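Local coordinates for putative rhamnosidase (Streptomyces avermitilis, PDB 3W5M), which hydrolyses terminal alpha-L-rhamnose from rhamnosides such as the citrus flavonoids naringin, rutin and hesperidin and from gum arabic, cleaving alpha-1,2 and alpha-1,6 linkages, at residues D643-A648 and G850-P855; G676-V681 and H724-Y729; N690-W695 and D742-W747; L737-D742 and I759-F764. All coordinates share one frame; numbering follows the deposited sequence.

Interaction 1: residues D643-A648 and G850-P855; sequences DINVFA and GFLGTP
V646 and the chain around F851 make the centre of this contact, and the valine can be followed outward from the backbone. Its CB lies 3.7 Å from the carbonyl O of F851 and 3.8 Å from CG of P855. From there CG1 stands anti to the valine's own carbonyl carbon (chi1 -46°), which brings this methyl 3.4 Å from the same F851 O and also 4.0 Å from CD2 of L852. CG2 approaches the F851 oxygen less closely. A short, branched residue suits the place, because its two methyls both reach F851 O while the CA atoms of V646 and P855 stay only 6.1 Å apart. The oxygen of F851, covered chiefly by CG1, is buried without a polar partner.

The two segments belong to the (alpha/alpha)6-barrel of this family 78 glycosidase: helix 641-654 carries D643-A648, and G850-P855 leads into, and begins, helix 854-863. In that turn G850 O accepts both the amide and the hydroxyl of T854, the latter over 2.8 Å, which ties the turn back on itself.

Nearer the sugar pocket, D643 sends OD2 to the edge of the F851 ring, 3.6 Å from CE2, with carboxylate and ring planes 86° apart. D643 binds rhamnose, and here its OD1 is hydrogen-bonded to a Tris molecule. N645 brushes CD2 of L852 with ND2 and spends its polarity elsewhere: OD1 bonds T701, and ND2 serves G694 O and the hydroxyl of Y763.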
loop_
_atom_site.group_PDB
_atom_site.type_symbol
_atom_site.label_atom_id
_atom_site.label_comp_id
_atom_site.label_asym_id
_atom_site.label_seq_id
_atom_site.Cartn_x
_atom_site.Cartn_y
_atom_site.Cartn_z
ATOM N N ASP A 643 -3.236 7.547 -9.871
ATOM C CA ASP A 643 -4.181 6.514 -9.546
ATOM C C ASP A 643 -5.076 6.891 -8.374
ATOM O O ASP A 643 -6.259 6.593 -8.373
ATOM C CB ASP A 643 -3.402 5.221 -9.234
ATOM C CG ASP A 643 -2.547 4.767 -10.420
ATOM O OD1 ASP A 643 -1.738 5.585 -10.920
ATOM O OD2 ASP A 643 -2.707 3.606 -10.871
ATOM N N ILE A 644 -4.497 7.480 -7.336
ATOM C CA ILE A 644 -5.318 7.848 -6.185
ATOM C C ILE A 644 -6.167 9.104 -6.470
ATOM O O ILE A 644 -7.307 9.210 -5.992
ATOM C CB ILE A 644 -4.513 7.905 -4.847
ATOM C CG1 ILE A 644 -5.464 7.989 -3.638
ATOM C CG2 ILE A 644 -3.520 9.066 -4.836
ATOM C CD1 ILE A 644 -6.499 6.866 -3.546
ATOM N N ASN A 645 -5.644 10.010 -7.291
ATOM C CA ASN A 645 -6.429 11.142 -7.806
ATOM C C ASN A 645 -7.745 10.629 -8.358
ATOM O O ASN A 645 -8.804 11.050 -7.922
ATOM C CB ASN A 645 -5.672 11.899 -8.908
ATOM C CG ASN A 645 -6.577 12.803 -9.738
ATOM O OD1 ASN A 645 -7.516 13.418 -9.209
ATOM N ND2 ASN A 645 -6.310 12.878 -11.049
ATOM N N VAL A 646 -7.694 9.693 -9.299
ATOM C CA VAL A 646 -8.935 9.235 -9.916
ATOM C C VAL A 646 -9.839 8.413 -8.976
ATOM O O VAL A 646 -11.061 8.479 -9.079
ATOM C CB VAL A 646 -8.679 8.538 -11.285
ATOM C CG1 VAL A 646 -7.709 9.361 -12.136
ATOM C CG2 VAL A 646 -8.137 7.139 -11.118
ATOM N N PHE A 647 -9.234 7.651 -8.062
ATOM C CA PHE A 647 -9.981 6.701 -7.240
ATOM C C PHE A 647 -10.465 7.223 -5.880
ATOM O O PHE A 647 -11.368 6.617 -5.284
ATOM C CB PHE A 647 -9.164 5.409 -7.057
ATOM C CG PHE A 647 -9.919 4.293 -6.381
ATOM C CD1 PHE A 647 -10.968 3.639 -7.058
ATOM C CD2 PHE A 647 -9.583 3.864 -5.097
ATOM C CE1 PHE A 647 -11.647 2.582 -6.472
ATOM C CE2 PHE A 647 -10.291 2.819 -4.496
ATOM C CZ PHE A 647 -11.315 2.170 -5.183
ATOM N N ALA A 648 -9.902 8.336 -5.402
ATOM C CA ALA A 648 -10.213 8.804 -4.040
ATOM C C ALA A 648 -11.699 8.929 -3.691
ATOM O O ALA A 648 -12.109 8.471 -2.642
ATOM C CB ALA A 648 -9.444 10.068 -3.679
ATOM N N GLY A 850 -9.492 6.390 -20.952
ATOM C CA GLY A 850 -8.412 5.886 -20.055
ATOM C C GLY A 850 -8.567 6.292 -18.578
ATOM O O GLY A 850 -9.683 6.525 -18.110
ATOM N N PHE A 851 -7.437 6.382 -17.863
ATOM C CA PHE A 851 -7.427 6.668 -16.419
ATOM C C PHE A 851 -8.121 7.939 -15.991
ATOM O O PHE A 851 -8.813 7.939 -14.977
ATOM C CB PHE A 851 -5.989 6.693 -15.865
ATOM C CG PHE A 851 -5.456 5.320 -15.520
ATOM C CD1 PHE A 851 -5.904 4.185 -16.202
ATOM C CD2 PHE A 851 -4.522 5.165 -14.517
ATOM C CE1 PHE A 851 -5.430 2.911 -15.888
ATOM C CE2 PHE A 851 -4.029 3.897 -14.193
ATOM C CZ PHE A 851 -4.481 2.769 -14.886
ATOM N N LEU A 852 -7.939 9.004 -16.766
ATOM C CA LEU A 852 -8.430 10.333 -16.392
ATOM C C LEU A 852 -9.879 10.589 -16.811
ATOM O O LEU A 852 -10.640 11.232 -16.077
ATOM C CB LEU A 852 -7.520 11.400 -16.969
ATOM C CG LEU A 852 -6.098 11.501 -16.448
ATOM C CD1 LEU A 852 -5.439 12.676 -17.156
ATOM C CD2 LEU A 852 -6.102 11.698 -14.937
ATOM N N GLY A 853 -10.247 10.079 -17.985
ATOM C CA GLY A 853 -11.629 10.127 -18.460
ATOM C C GLY A 853 -12.614 9.217 -17.770
ATOM O O GLY A 853 -13.750 9.617 -17.533
ATOM N N THR A 854 -12.209 7.987 -17.441
ATOM C CA THR A 854 -13.151 6.999 -16.896
ATOM C C THR A 854 -13.916 7.395 -15.618
ATOM O O THR A 854 -15.108 7.158 -15.545
ATOM C CB THR A 854 -12.495 5.604 -16.741
ATOM O OG1 THR A 854 -12.090 5.154 -18.041
ATOM C CG2 THR A 854 -13.465 4.562 -16.121
ATOM N N PRO A 855 -13.227 7.980 -14.607
ATOM C CA PRO A 855 -13.938 8.285 -13.359
ATOM C C PRO A 855 -15.033 9.330 -13.535
ATOM O O PRO A 855 -15.978 9.356 -12.753
ATOM C CB PRO A 855 -12.826 8.831 -12.447
ATOM C CG PRO A 855 -11.798 9.353 -13.355
ATOM C CD PRO A 855 -11.833 8.455 -14.564
#

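Interaction 2: residues G676-V681 and H724-Y729; sequences GAFTDV and HAWLRY
In the helical barrel that houses the catalytic site, the long loop between helices 658-671 and 698-710 lies against helix 713-732, and G676-F678 meets A725, W726 and Y729 there. G676 comes closest with its backbone, its CA 4.9 Å from that of A725. A side chain at this position would run into A725 O, and the positive phi would also press it against the preceding carbonyl, so glycine fits on both counts. Its own carbonyl O reaches W726 CA at 3.3 Å in a CA-H...O contact, while Q672 gives this oxygen a conventional hydrogen bond.

A677 sets its CB over the centre of the Y729 ring, 3.7 Å from the centroid, as a CH-pi contact; a methyl is small enough to sit flat on the tyrosine while CA lies at the edge of W726. F678 brings CD2 over one face of the indole, 3.6 Å from W726 CG, the two rings inclined at 50°. With W726 CG anti to the helix nitrogen (chi1 172°), the indole extends from the helix to meet this phenyl, and its NE1 is hydrogen-bonded to D697.

No hydrogen bond joins the two segments directly: cohesion comes from dispersion and CH-pi contacts in a buried setting, while G676 O and W726 NE1 find their partners outside, in Q672 and D697.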
loop_
_atom_site.group_PDB
_atom_site.type_symbol
_atom_site.label_atom_id
_atom_site.label_comp_id
_atom_site.label_asym_id
_atom_site.label_seq_id
_atom_site.Cartn_x
_atom_site.Cartn_y
_atom_site.Cartn_z
ATOM N N GLY A 676 7.817 23.707 -6.046
ATOM C CA GLY A 676 6.365 23.549 -5.811
ATOM C C GLY A 676 5.677 22.475 -6.628
ATOM O O GLY A 676 4.441 22.394 -6.658
ATOM N N ALA A 677 6.454 21.635 -7.316
ATOM C CA ALA A 677 5.841 20.601 -8.123
ATOM C C ALA A 677 5.516 19.371 -7.240
ATOM O O ALA A 677 6.406 18.847 -6.566
ATOM C CB ALA A 677 6.769 20.209 -9.283
ATOM N N PHE A 678 4.262 18.924 -7.264
ATOM C CA PHE A 678 3.947 17.578 -6.737
ATOM C C PHE A 678 4.598 16.494 -7.632
ATOM O O PHE A 678 4.604 16.615 -8.860
ATOM C CB PHE A 678 2.434 17.401 -6.657
ATOM C CG PHE A 678 1.769 18.205 -5.549
ATOM C CD1 PHE A 678 2.185 18.060 -4.216
ATOM C CD2 PHE A 678 0.711 19.085 -5.822
ATOM C CE1 PHE A 678 1.575 18.782 -3.187
ATOM C CE2 PHE A 678 0.082 19.781 -4.786
ATOM C CZ PHE A 678 0.522 19.630 -3.465
ATOM N N THR A 679 5.110 15.423 -7.012
ATOM C CA THR A 679 5.784 14.306 -7.711
ATOM C C THR A 679 4.806 13.275 -8.292
ATOM O O THR A 679 3.617 13.260 -7.955
ATOM C CB THR A 679 6.774 13.604 -6.746
ATOM O OG1 THR A 679 6.066 13.248 -5.536
ATOM C CG2 THR A 679 7.954 14.537 -6.383
ATOM N N ASP A 680 5.301 12.426 -9.203
ATOM C CA ASP A 680 4.498 11.379 -9.788
ATOM C C ASP A 680 4.183 10.302 -8.736
ATOM O O ASP A 680 3.136 9.685 -8.775
ATOM C CB ASP A 680 5.223 10.727 -10.976
ATOM C CG ASP A 680 5.394 11.683 -12.175
ATOM O OD1 ASP A 680 4.797 12.792 -12.179
ATOM O OD2 ASP A 680 6.144 11.303 -13.114
ATOM N N VAL A 681 5.117 10.072 -7.826
ATOM C CA VAL A 681 4.874 9.115 -6.722
ATOM C C VAL A 681 5.253 9.726 -5.389
ATOM O O VAL A 681 6.174 10.553 -5.301
ATOM C CB VAL A 681 5.629 7.761 -6.883
ATOM C CG1 VAL A 681 5.140 7.009 -8.131
ATOM C CG2 VAL A 681 7.145 7.947 -6.873
ATOM N N HIS A 724 -1.329 26.233 -3.167
ATOM C CA HIS A 724 -0.823 27.544 -3.639
ATOM C C HIS A 724 0.504 27.378 -4.369
ATOM O O HIS A 724 0.681 27.923 -5.471
ATOM C CB HIS A 724 -0.696 28.567 -2.484
ATOM C CG HIS A 724 -0.312 29.952 -2.932
ATOM N ND1 HIS A 724 -1.243 30.939 -3.190
ATOM C CD2 HIS A 724 0.898 30.507 -3.186
ATOM C CE1 HIS A 724 -0.625 32.045 -3.575
ATOM N NE2 HIS A 724 0.677 31.811 -3.584
ATOM N N ALA A 725 1.437 26.620 -3.780
ATOM C CA ALA A 725 2.749 26.450 -4.372
ATOM C C ALA A 725 2.673 25.685 -5.698
ATOM O O ALA A 725 3.458 25.953 -6.604
ATOM C CB ALA A 725 3.700 25.769 -3.403
ATOM N N TRP A 726 1.726 24.741 -5.794
ATOM C CA TRP A 726 1.502 23.938 -7.004
ATOM C C TRP A 726 0.975 24.851 -8.097
ATOM O O TRP A 726 1.468 24.792 -9.233
ATOM C CB TRP A 726 0.508 22.818 -6.704
ATOM C CG TRP A 726 -0.017 21.977 -7.824
ATOM C CD1 TRP A 726 -1.328 21.714 -8.080
ATOM C CD2 TRP A 726 0.736 21.179 -8.743
ATOM N NE1 TRP A 726 -1.455 20.812 -9.100
ATOM C CE2 TRP A 726 -0.199 20.491 -9.554
ATOM C CE3 TRP A 726 2.116 20.993 -8.975
ATOM C CZ2 TRP A 726 0.183 19.621 -10.582
ATOM C CZ3 TRP A 726 2.507 20.125 -10.040
ATOM C CH2 TRP A 726 1.534 19.463 -10.821
ATOM N N LEU A 727 0.014 25.715 -7.752
ATOM C CA LEU A 727 -0.597 26.604 -8.768
ATOM C C LEU A 727 0.428 27.593 -9.298
ATOM O O LEU A 727 0.422 27.942 -10.507
ATOM C CB LEU A 727 -1.826 27.343 -8.205
ATOM C CG LEU A 727 -3.106 26.513 -8.016
ATOM C CD1 LEU A 727 -4.142 27.273 -7.203
ATOM C CD2 LEU A 727 -3.700 26.005 -9.327
ATOM N N ARG A 728 1.294 28.061 -8.401
ATOM C CA ARG A 728 2.379 28.975 -8.746
ATOM C C ARG A 728 3.366 28.292 -9.699
ATOM O O ARG A 728 3.777 28.881 -10.719
ATOM C CB ARG A 728 3.054 29.507 -7.493
ATOM C CG ARG A 728 4.381 30.194 -7.720
ATOM C CD ARG A 728 5.010 30.526 -6.386
ATOM N NE ARG A 728 4.309 31.619 -5.720
ATOM C CZ ARG A 728 4.520 31.973 -4.452
ATOM N NH1 ARG A 728 5.408 31.307 -3.721
ATOM N NH2 ARG A 728 3.844 32.990 -3.914
ATOM N N TYR A 729 3.707 27.040 -9.390
ATOM C CA TYR A 729 4.488 26.202 -10.292
ATOM C C TYR A 729 3.820 26.071 -11.656
ATOM O O TYR A 729 4.486 26.195 -12.688
ATOM C CB TYR A 729 4.719 24.787 -9.690
ATOM C CG TYR A 729 5.285 23.807 -10.703
ATOM C CD1 TYR A 729 6.665 23.687 -10.896
ATOM C CD2 TYR A 729 4.432 23.018 -11.492
ATOM C CE1 TYR A 729 7.179 22.812 -11.851
ATOM C CE2 TYR A 729 4.939 22.117 -12.410
ATOM C CZ TYR A 729 6.302 22.035 -12.596
ATOM O OH TYR A 729 6.767 21.155 -13.528
#

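Interaction 3: residues N690-W695 and D742-W747; sequences NGVAGW and DGYGDW
V692 and G743 bring the two loops to within 5.2 Å at their CA atoms, yet the backbones are bridged by water: one molecule accepts from A693 N and donates to D742 O, and a second donates to A693 O at 2.8 Å while accepting from G745 N. G743 takes a positive phi, and a CB there would crowd V692 CG1. That methyl, anti to the valine's backbone nitrogen (chi1 170°), meets Y744 CD2 at 3.7 Å.

W695 and Y744 carry most of the contact. The edge of the tyrosine is turned to the face of the indole, with CD2 3.5 Å from W695 CE2 and the planes at 51°. Y744 CB lies over the six-membered ring, 3.8 Å from its centroid, so the tyrosine covers both rings of the indole. The rim is met by G745 O, 3.4 Å from CZ3, and by W747 CB. W695 lines the rhamnose site, and its NE1 is hydrogen-bonded to a bound Tris molecule. With alanine in place of W695 the indole and its N-H are gone, which would probably leave the Y744 edge without the face it packs on and open the side of the rhamnose site.

D680 holds the hydroxyl of Y744. The first loop runs between helices 658-671 and 698-710, the second between 713-732 and 756-777, and A693 rests against A760 and Y763 of helix 756-777.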
loop_
_atom_site.group_PDB
_atom_site.type_symbol
_atom_site.label_atom_id
_atom_site.label_comp_id
_atom_site.label_asym_id
_atom_site.label_seq_id
_atom_site.Cartn_x
_atom_site.Cartn_y
_atom_site.Cartn_z
ATOM N N ASN A 690 7.941 14.694 -11.976
ATOM C CA ASN A 690 7.011 15.545 -11.227
ATOM C C ASN A 690 6.336 16.543 -12.164
ATOM O O ASN A 690 6.721 16.660 -13.332
ATOM C CB ASN A 690 7.749 16.313 -10.115
ATOM C CG ASN A 690 8.862 17.193 -10.639
ATOM O OD1 ASN A 690 8.621 18.216 -11.292
ATOM N ND2 ASN A 690 10.099 16.808 -10.344
ATOM N N GLY A 691 5.352 17.275 -11.650
ATOM C CA GLY A 691 4.704 18.345 -12.437
ATOM C C GLY A 691 3.800 17.873 -13.555
ATOM O O GLY A 691 3.580 18.598 -14.539
ATOM N N VAL A 692 3.228 16.680 -13.399
ATOM C CA VAL A 692 2.414 16.081 -14.418
ATOM C C VAL A 692 0.935 16.245 -14.129
ATOM O O VAL A 692 0.436 15.775 -13.080
ATOM C CB VAL A 692 2.725 14.570 -14.548
ATOM C CG1 VAL A 692 1.711 13.862 -15.444
ATOM C CG2 VAL A 692 4.164 14.367 -14.998
ATOM N N ALA A 693 0.224 16.848 -15.087
ATOM C CA ALA A 693 -1.238 16.965 -15.035
ATOM C C ALA A 693 -1.990 15.666 -14.800
ATOM O O ALA A 693 -1.792 14.697 -15.520
ATOM C CB ALA A 693 -1.753 17.613 -16.316
ATOM N N GLY A 694 -2.901 15.684 -13.821
ATOM C CA GLY A 694 -3.744 14.544 -13.479
ATOM C C GLY A 694 -3.026 13.603 -12.516
ATOM O O GLY A 694 -3.638 12.672 -11.983
ATOM N N TRP A 695 -1.739 13.850 -12.308
ATOM C CA TRP A 695 -0.923 13.056 -11.389
ATOM C C TRP A 695 -0.659 13.967 -10.173
ATOM O O TRP A 695 -1.336 13.845 -9.158
ATOM C CB TRP A 695 0.360 12.507 -12.090
ATOM C CG TRP A 695 0.130 11.104 -12.655
ATOM C CD1 TRP A 695 0.656 9.919 -12.168
ATOM C CD2 TRP A 695 -0.746 10.736 -13.723
ATOM N NE1 TRP A 695 0.194 8.864 -12.895
ATOM C CE2 TRP A 695 -0.681 9.325 -13.850
ATOM C CE3 TRP A 695 -1.548 11.462 -14.632
ATOM C CZ2 TRP A 695 -1.404 8.628 -14.818
ATOM C CZ3 TRP A 695 -2.267 10.764 -15.597
ATOM C CH2 TRP A 695 -2.196 9.365 -15.681
ATOM N N ASP A 742 2.747 17.641 -22.382
ATOM C CA ASP A 742 3.597 16.651 -21.724
ATOM C C ASP A 742 2.744 15.836 -20.765
ATOM O O ASP A 742 1.611 16.210 -20.473
ATOM C CB ASP A 742 4.698 17.349 -20.923
ATOM C CG ASP A 742 5.625 18.182 -21.785
ATOM O OD1 ASP A 742 5.745 17.911 -23.007
ATOM O OD2 ASP A 742 6.249 19.118 -21.224
ATOM N N GLY A 743 3.296 14.737 -20.253
ATOM C CA GLY A 743 2.631 13.966 -19.203
ATOM C C GLY A 743 2.112 12.625 -19.666
ATOM O O GLY A 743 2.296 12.250 -20.828
ATOM N N TYR A 744 1.465 11.890 -18.759
ATOM C CA TYR A 744 0.897 10.603 -19.098
ATOM C C TYR A 744 -0.389 10.691 -19.930
ATOM O O TYR A 744 -0.697 9.779 -20.680
ATOM C CB TYR A 744 0.696 9.751 -17.833
ATOM C CG TYR A 744 1.972 9.582 -17.047
ATOM C CD1 TYR A 744 3.046 8.844 -17.569
ATOM C CD2 TYR A 744 2.112 10.153 -15.780
ATOM C CE1 TYR A 744 4.215 8.680 -16.845
ATOM C CE2 TYR A 744 3.279 10.004 -15.054
ATOM C CZ TYR A 744 4.326 9.267 -15.585
ATOM O OH TYR A 744 5.483 9.137 -14.858
ATOM N N GLY A 745 -1.124 11.797 -19.797
ATOM C CA GLY A 745 -2.415 11.989 -20.458
ATOM C C GLY A 745 -3.493 11.060 -19.944
ATOM O O GLY A 745 -3.430 10.563 -18.790
ATOM N N ASP A 746 -4.475 10.797 -20.799
ATOM C CA ASP A 746 -5.538 9.861 -20.499
ATOM C C ASP A 746 -5.007 8.429 -20.652
ATOM O O ASP A 746 -5.455 7.657 -21.502
ATOM C CB ASP A 746 -6.793 10.114 -21.369
ATOM C CG ASP A 746 -8.002 9.320 -20.905
ATOM O OD1 ASP A 746 -8.188 9.145 -19.677
ATOM O OD2 ASP A 746 -8.790 8.851 -21.768
ATOM N N TRP A 747 -4.047 8.101 -19.790
ATOM C CA TRP A 747 -3.366 6.797 -19.754
ATOM C C TRP A 747 -4.249 5.584 -20.030
ATOM O O TRP A 747 -5.289 5.394 -19.404
ATOM C CB TRP A 747 -2.706 6.663 -18.369
ATOM C CG TRP A 747 -1.690 5.568 -18.221
ATOM C CD1 TRP A 747 -1.790 4.441 -17.441
ATOM C CD2 TRP A 747 -0.401 5.527 -18.828
ATOM N NE1 TRP A 747 -0.641 3.697 -17.548
ATOM C CE2 TRP A 747 0.227 4.341 -18.395
ATOM C CE3 TRP A 747 0.286 6.379 -19.706
ATOM C CZ2 TRP A 747 1.512 3.984 -18.812
ATOM C CZ3 TRP A 747 1.546 6.026 -20.118
ATOM C CH2 TRP A 747 2.159 4.837 -19.663
HETATM O O HOH W 1 1.612 17.715 -17.669
HETATM O O HOH W 2 -0.868 14.036 -18.067
#

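Interaction 4: residues L737-D742 and I759-F764; sequences LLRPAD and IATAYF
T761 grips the loop at R739 by a hydrogen bond: the R739 amide N points almost straight at OG1, 2.8 Å away, with an N-H...O angle of 176°. The hydroxyl lies anti to the threonine's carbonyl carbon (chi1 -53°), and this same rotation carries CG2 to within 3.4 Å of the L737 carbonyl O. Threonine therefore offers the loop a polar arm and an apolar one. Its OG1 is also hydrogen-bonded to D757 O, a turn earlier in the helix, and to the hydroxyl of Y800. Putting a valine in its place would probably leave the R739 amide without its acceptor and let the loop shift on the helix.

The contact is close at A760 too, where its CB and that of R739 are 3.4 Å apart, a spacing for which a lone methyl is well suited. Both segments belong to the (alpha/alpha)6-barrel: L737-D742 is part of the connection from helix 713-732 to helix 756-777, and it folds back over the first turns of the latter. Beside this close pair, R739 CG passes F764 CD2, and L737 CD2 touches F764 CE2 at 3.9 Å; the edge of this ring also faces L737 O, which is buried without a polar partner.

The arginine's far end is polar but firmly held: the chain bends at chi2 (-95°) and chi3, NE reaches A760 O through a water, 2.7 Å on each side, NH1 bonds H733 O and NH2 bonds G691 O. On the looser, solvent side, where P740 and A741 are exposed, P740 O lies 3.7 Å from A760 CB.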
loop_
_atom_site.group_PDB
_atom_site.type_symbol
_atom_site.label_atom_id
_atom_site.label_comp_id
_atom_site.label_asym_id
_atom_site.label_seq_id
_atom_site.Cartn_x
_atom_site.Cartn_y
_atom_site.Cartn_z
ATOM N N LEU A 737 -1.284 30.784 -19.984
ATOM C CA LEU A 737 -2.061 29.814 -19.209
ATOM C C LEU A 737 -2.299 28.471 -19.894
ATOM O O LEU A 737 -2.985 27.607 -19.345
ATOM C CB LEU A 737 -3.370 30.434 -18.697
ATOM C CG LEU A 737 -3.166 31.707 -17.867
ATOM C CD1 LEU A 737 -4.517 32.361 -17.638
ATOM C CD2 LEU A 737 -2.445 31.434 -16.545
ATOM N N LEU A 738 -1.730 28.287 -21.088
ATOM C CA LEU A 738 -1.861 27.017 -21.781
ATOM C C LEU A 738 -0.699 26.158 -21.342
ATOM O O LEU A 738 0.436 26.624 -21.299
ATOM C CB LEU A 738 -1.858 27.202 -23.312
ATOM C CG LEU A 738 -2.918 28.161 -23.879
ATOM C CD1 LEU A 738 -2.821 28.170 -25.407
ATOM C CD2 LEU A 738 -4.338 27.819 -23.408
ATOM N N ARG A 739 -0.985 24.904 -20.997
ATOM C CA ARG A 739 0.075 24.021 -20.521
ATOM C C ARG A 739 0.671 23.190 -21.664
ATOM O O ARG A 739 -0.040 22.866 -22.624
ATOM C CB ARG A 739 -0.474 23.124 -19.397
ATOM C CG ARG A 739 -0.763 23.928 -18.127
ATOM C CD ARG A 739 0.423 23.874 -17.174
ATOM N NE ARG A 739 0.644 22.500 -16.689
ATOM C CZ ARG A 739 1.838 22.002 -16.353
ATOM N NH1 ARG A 739 2.926 22.740 -16.457
ATOM N NH2 ARG A 739 1.937 20.745 -15.912
ATOM N N PRO A 740 1.964 22.811 -21.537
ATOM C CA PRO A 740 2.644 21.961 -22.531
ATOM C C PRO A 740 1.945 20.616 -22.749
ATOM O O PRO A 740 1.267 20.121 -21.847
ATOM C CB PRO A 740 4.031 21.729 -21.912
ATOM C CG PRO A 740 4.232 22.811 -20.923
ATOM C CD PRO A 740 2.864 23.202 -20.430
ATOM N N ALA A 741 2.091 20.025 -23.939
ATOM C CA ALA A 741 1.525 18.715 -24.196
ATOM C C ALA A 741 2.477 17.605 -23.683
ATOM O O ALA A 741 2.970 16.769 -24.446
ATOM C CB ALA A 741 1.181 18.536 -25.684
ATOM N N ASP A 742 2.747 17.641 -22.382
ATOM C CA ASP A 742 3.597 16.651 -21.724
ATOM C C ASP A 742 2.744 15.836 -20.765
ATOM O O ASP A 742 1.611 16.210 -20.473
ATOM C CB ASP A 742 4.698 17.349 -20.923
ATOM C CG ASP A 742 5.625 18.182 -21.785
ATOM O OD1 ASP A 742 5.745 17.911 -23.007
ATOM O OD2 ASP A 742 6.249 19.118 -21.224
ATOM N N ILE A 759 -5.530 18.175 -21.914
ATOM C CA ILE A 759 -5.540 17.560 -20.579
ATOM C C ILE A 759 -4.861 18.435 -19.539
ATOM O O ILE A 759 -5.426 18.692 -18.463
ATOM C CB ILE A 759 -4.834 16.190 -20.558
ATOM C CG1 ILE A 759 -5.543 15.141 -21.437
ATOM C CG2 ILE A 759 -4.613 15.722 -19.112
ATOM C CD1 ILE A 759 -7.017 14.922 -21.176
ATOM N N ALA A 760 -3.647 18.874 -19.839
ATOM C CA ALA A 760 -2.858 19.629 -18.894
ATOM C C ALA A 760 -3.487 20.968 -18.567
ATOM O O ALA A 760 -3.504 21.380 -17.410
ATOM C CB ALA A 760 -1.438 19.816 -19.402
ATOM N N THR A 761 -4.012 21.660 -19.586
ATOM C CA THR A 761 -4.635 22.941 -19.315
ATOM C C THR A 761 -5.966 22.735 -18.542
ATOM O O THR A 761 -6.261 23.517 -17.658
ATOM C CB THR A 761 -4.810 23.791 -20.600
ATOM O OG1 THR A 761 -3.544 23.902 -21.270
ATOM C CG2 THR A 761 -5.237 25.192 -20.213
ATOM N N ALA A 762 -6.714 21.663 -18.825
ATOM C CA ALA A 762 -7.957 21.365 -18.105
ATOM C C ALA A 762 -7.673 21.120 -16.611
ATOM O O ALA A 762 -8.333 21.689 -15.718
ATOM C CB ALA A 762 -8.661 20.174 -18.727
ATOM N N TYR A 763 -6.637 20.337 -16.338
ATOM C CA TYR A 763 -6.262 20.071 -14.939
ATOM C C TYR A 763 -5.758 21.295 -14.163
ATOM O O TYR A 763 -6.058 21.450 -12.965
ATOM C CB TYR A 763 -5.322 18.852 -14.831
ATOM C CG TYR A 763 -6.072 17.631 -14.351
ATOM C CD1 TYR A 763 -6.380 17.494 -12.993
ATOM C CD2 TYR A 763 -6.504 16.629 -15.227
ATOM C CE1 TYR A 763 -7.096 16.414 -12.524
ATOM C CE2 TYR A 763 -7.221 15.528 -14.759
ATOM C CZ TYR A 763 -7.491 15.413 -13.391
ATOM O OH TYR A 763 -8.210 14.344 -12.858
ATOM N N PHE A 764 -5.044 22.190 -14.851
ATOM C CA PHE A 764 -4.585 23.449 -14.286
ATOM C C PHE A 764 -5.778 24.299 -13.806
ATOM O O PHE A 764 -5.815 24.756 -12.654
ATOM C CB PHE A 764 -3.704 24.173 -15.343
ATOM C CG PHE A 764 -3.143 25.523 -14.928
ATOM C CD1 PHE A 764 -2.948 25.885 -13.593
ATOM C CD2 PHE A 764 -2.756 26.435 -15.907
ATOM C CE1 PHE A 764 -2.410 27.113 -13.253
ATOM C CE2 PHE A 764 -2.204 27.667 -15.563
ATOM C CZ PHE A 764 -2.029 28.011 -14.236
HETATM O O HOH W 3 -1.372 20.969 -15.764
#

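From the N terminus, helix 641-654 opens interaction 1, whose second segment arrives 202 residues later, so the other three contacts are nested inside the loop it closes. Interaction 2 begins next, in the loop after helix 658-671, but before it closes on helix 713-732 the chain has already entered residues 690-695 of interaction 3; these two therefore cross. Interaction 4 opens after interaction 2 has closed, crosses interaction 3 with D742 in common, and closes on helix 756-777. Interaction 3 touches all its companions, meeting interaction 2 through a backbone bond of F678 with G691. Interactions 1 and 3 hold residues of the rhamnose site; 2 and 4 join nearby loops to the barrel helices.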